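Local coordinates for Lmo2125 protein (Listeria monocytogenes serovar 1/2a, PDB 5TU0), which binds maltose as a lipoprotein of the bacterial solute-binding protein 1 family and probably delivers the sugar to a membrane transporter, at residues A130-E136 with K257-N262. The protein carries 2 engineered substitutions. Numbering follows the deposited sequence.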
loop_
_atom_site.group_PDB
_atom_site.type_symbol
_atom_site.label_atom_id
_atom_site.label_comp_id
_atom_site.label_asym_id
_atom_site.label_seq_id
_atom_site.Cartn_x
_atom_site.Cartn_y
_atom_site.Cartn_z
ATOM N N ALA A 130 -10.823 -13.475 14.212
ATOM C CA ALA A 130 -10.530 -14.256 13.014
ATOM C C ALA A 130 -11.421 -13.968 11.800
ATOM O O ALA A 130 -11.008 -14.182 10.646
ATOM C CB ALA A 130 -10.603 -15.726 13.366
ATOM N N THR A 131 -12.641 -13.521 12.054
ATOM C CA THR A 131 -13.603 -13.265 11.005
ATOM C C THR A 131 -14.342 -11.957 11.239
ATOM O O THR A 131 -14.346 -11.419 12.357
ATOM C CB THR A 131 -14.681 -14.384 10.971
ATOM O OG1 THR A 131 -15.470 -14.352 12.183
ATOM C CG2 THR A 131 -14.064 -15.740 10.830
ATOM N N PHE A 132 -15.004 -11.463 10.194
ATOM C CA PHE A 132 -15.889 -10.320 10.368
ATOM C C PHE A 132 -17.086 -10.644 11.276
ATOM O O PHE A 132 -17.647 -9.727 11.894
ATOM C CB PHE A 132 -16.281 -9.662 9.033
ATOM C CG PHE A 132 -15.312 -8.589 8.608
ATOM C CD1 PHE A 132 -14.101 -8.912 8.046
ATOM C CD2 PHE A 132 -15.607 -7.249 8.821
ATOM C CE1 PHE A 132 -13.193 -7.926 7.688
ATOM C CE2 PHE A 132 -14.714 -6.259 8.452
ATOM C CZ PHE A 132 -13.498 -6.603 7.886
ATOM N N LYS A 133 -17.478 -11.920 11.352
ATOM C CA LYS A 133 -18.553 -12.332 12.269
ATOM C C LYS A 133 -18.089 -12.030 13.702
ATOM O O LYS A 133 -18.860 -11.529 14.516
ATOM C CB LYS A 133 -18.876 -13.825 12.135
ATOM C CG LYS A 133 -19.487 -14.269 10.811
ATOM C CD LYS A 133 -21.009 -14.227 10.788
ATOM C CE LYS A 133 -21.572 -12.833 10.825
ATOM N NZ LYS A 133 -23.059 -12.845 10.748
ATOM N N ASP A 134 -16.818 -12.323 13.984
ATOM C CA ASP A 134 -16.209 -12.057 15.300
ATOM C C ASP A 134 -16.186 -10.544 15.576
ATOM O O ASP A 134 -16.474 -10.115 16.692
ATOM C CB ASP A 134 -14.778 -12.579 15.400
ATOM C CG ASP A 134 -14.670 -14.085 15.234
ATOM O OD1 ASP A 134 -15.679 -14.814 15.426
ATOM O OD2 ASP A 134 -13.539 -14.545 14.909
ATOM N N LEU A 135 -15.849 -9.750 14.566
ATOM C CA LEU A 135 -15.892 -8.297 14.708
ATOM C C LEU A 135 -17.313 -7.788 14.953
ATOM O O LEU A 135 -17.502 -6.856 15.734
ATOM C CB LEU A 135 -15.313 -7.590 13.480
ATOM C CG LEU A 135 -13.835 -7.807 13.178
ATOM C CD1 LEU A 135 -13.479 -7.172 11.836
ATOM C CD2 LEU A 135 -12.947 -7.271 14.302
ATOM N N GLU A 136 -18.311 -8.378 14.288
ATOM C CA GLU A 136 -19.702 -7.960 14.493
ATOM C C GLU A 136 -20.110 -8.192 15.964
ATOM O O GLU A 136 -20.785 -7.344 16.577
ATOM C CB GLU A 136 -20.654 -8.689 13.527
ATOM C CG GLU A 136 -20.483 -8.259 12.066
ATOM C CD GLU A 136 -21.281 -9.090 11.081
ATOM O OE1 GLU A 136 -22.153 -9.874 11.511
ATOM O OE2 GLU A 136 -21.017 -8.983 9.858
ATOM N N LYS A 257 -3.598 -10.778 10.309
ATOM C CA LYS A 257 -4.203 -10.665 8.992
ATOM C C LYS A 257 -5.585 -10.047 9.189
ATOM O O LYS A 257 -6.162 -10.133 10.280
ATOM C CB LYS A 257 -4.367 -12.045 8.338
ATOM C CG LYS A 257 -5.283 -12.986 9.120
ATOM C CD LYS A 257 -5.434 -14.355 8.471
ATOM C CE LYS A 257 -6.344 -14.322 7.261
ATOM N NZ LYS A 257 -7.761 -14.015 7.607
ATOM N N ILE A 258 -6.119 -9.444 8.147
ATOM C CA ILE A 258 -7.465 -8.872 8.226
ATOM C C ILE A 258 -8.468 -10.049 8.361
ATOM O O ILE A 258 -8.318 -11.092 7.708
ATOM C CB ILE A 258 -7.787 -7.988 6.995
ATOM C CG1 ILE A 258 -6.709 -6.886 6.828
ATOM C CG2 ILE A 258 -9.189 -7.404 7.123
ATOM C CD1 ILE A 258 -6.801 -6.089 5.543
ATOM N N PRO A 259 -9.461 -9.919 9.249
ATOM C CA PRO A 259 -10.373 -11.043 9.380
ATOM C C PRO A 259 -11.119 -11.415 8.091
ATOM O O PRO A 259 -11.363 -10.569 7.234
ATOM C CB PRO A 259 -11.351 -10.578 10.477
ATOM C CG PRO A 259 -10.587 -9.561 11.246
ATOM C CD PRO A 259 -9.732 -8.867 10.245
ATOM N N THR A 260 -11.472 -12.691 7.988
ATOM C CA THR A 260 -12.198 -13.246 6.836
ATOM C C THR A 260 -13.606 -12.651 6.709
ATOM O O THR A 260 -14.314 -12.518 7.694
ATOM C CB THR A 260 -12.261 -14.783 6.980
ATOM O OG1 THR A 260 -10.915 -15.299 7.047
ATOM C CG2 THR A 260 -13.032 -15.439 5.812
ATOM N N LEU A 261 -13.995 -12.282 5.496
ATOM C CA LEU A 261 -15.311 -11.700 5.234
ATOM C C LEU A 261 -16.436 -12.726 5.390
ATOM O O LEU A 261 -16.184 -13.936 5.408
ATOM C CB LEU A 261 -15.344 -11.088 3.827
ATOM C CG LEU A 261 -14.389 -9.910 3.564
ATOM C CD1 LEU A 261 -14.265 -9.581 2.078
ATOM C CD2 LEU A 261 -14.831 -8.677 4.357
ATOM N N ASN A 262 -17.676 -12.234 5.498
ATOM C CA ASN A 262 -18.860 -13.072 5.648
ATOM C C ASN A 262 -19.138 -14.062 4.526
ATOM O O ASN A 262 -19.889 -15.018 4.731
ATOM C CB ASN A 262 -20.121 -12.205 5.891
ATOM C CG ASN A 262 -20.091 -11.501 7.259
ATOM O OD1 ASN A 262 -19.105 -11.601 8.027
ATOM N ND2 ASN A 262 -21.155 -10.781 7.552
HETATM O O HOH W 1 -8.941 -15.521 9.453
HETATM O O HOH W 2 -16.984 -13.208 8.638
#
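Leu261 CD2 comes down on the outer part of one face of the Phe132 ring, a CH-pi contact 4.1 Å from the centroid. Leu135 CD1, from the same helix as the ring, sits above the middle of the other face, so the phenyl is clasped between two leucine methyls. With chi1 at -89°, turned well past the usual -60°, the ring presents its edge to the loop backbone. Pro259 O and Thr260 O both lie there in the ring plane, the former 3.2 Å from Phe132 CE1. Pro259 CG meets Leu135 CD1 at 3.8 Å, and Pro259 also packs on Leu118 of strand 105-121.

The backbones form a single beta bridge: Thr260 N donates to Ala130 O, and Phe132 N to Thr260 O at 2.8 Å. The loop, which follows strand 253-256, here meets the first turn of helix 132-138. Thr131 is the N-cap and forms a capping box with Asp134: Asp134 N donates to Thr131 OG1 (3.0 Å), and Thr131 N returns a bond to Asp134 OD2 from above the carboxylate plane. Ala130 N uses the anti lone pair of OD2.

At the far end, Asn262 ND2 donates to Glu136 OE2 (2.9 Å) on the syn side, with amide and carboxylate planes 71° apart. That oxygen also bonds Tyr201 OH. One water links Asn262 OD1 to Lys133 N and Thr260 O; Glu266 holds Lys257 NZ and Thr260 OG1.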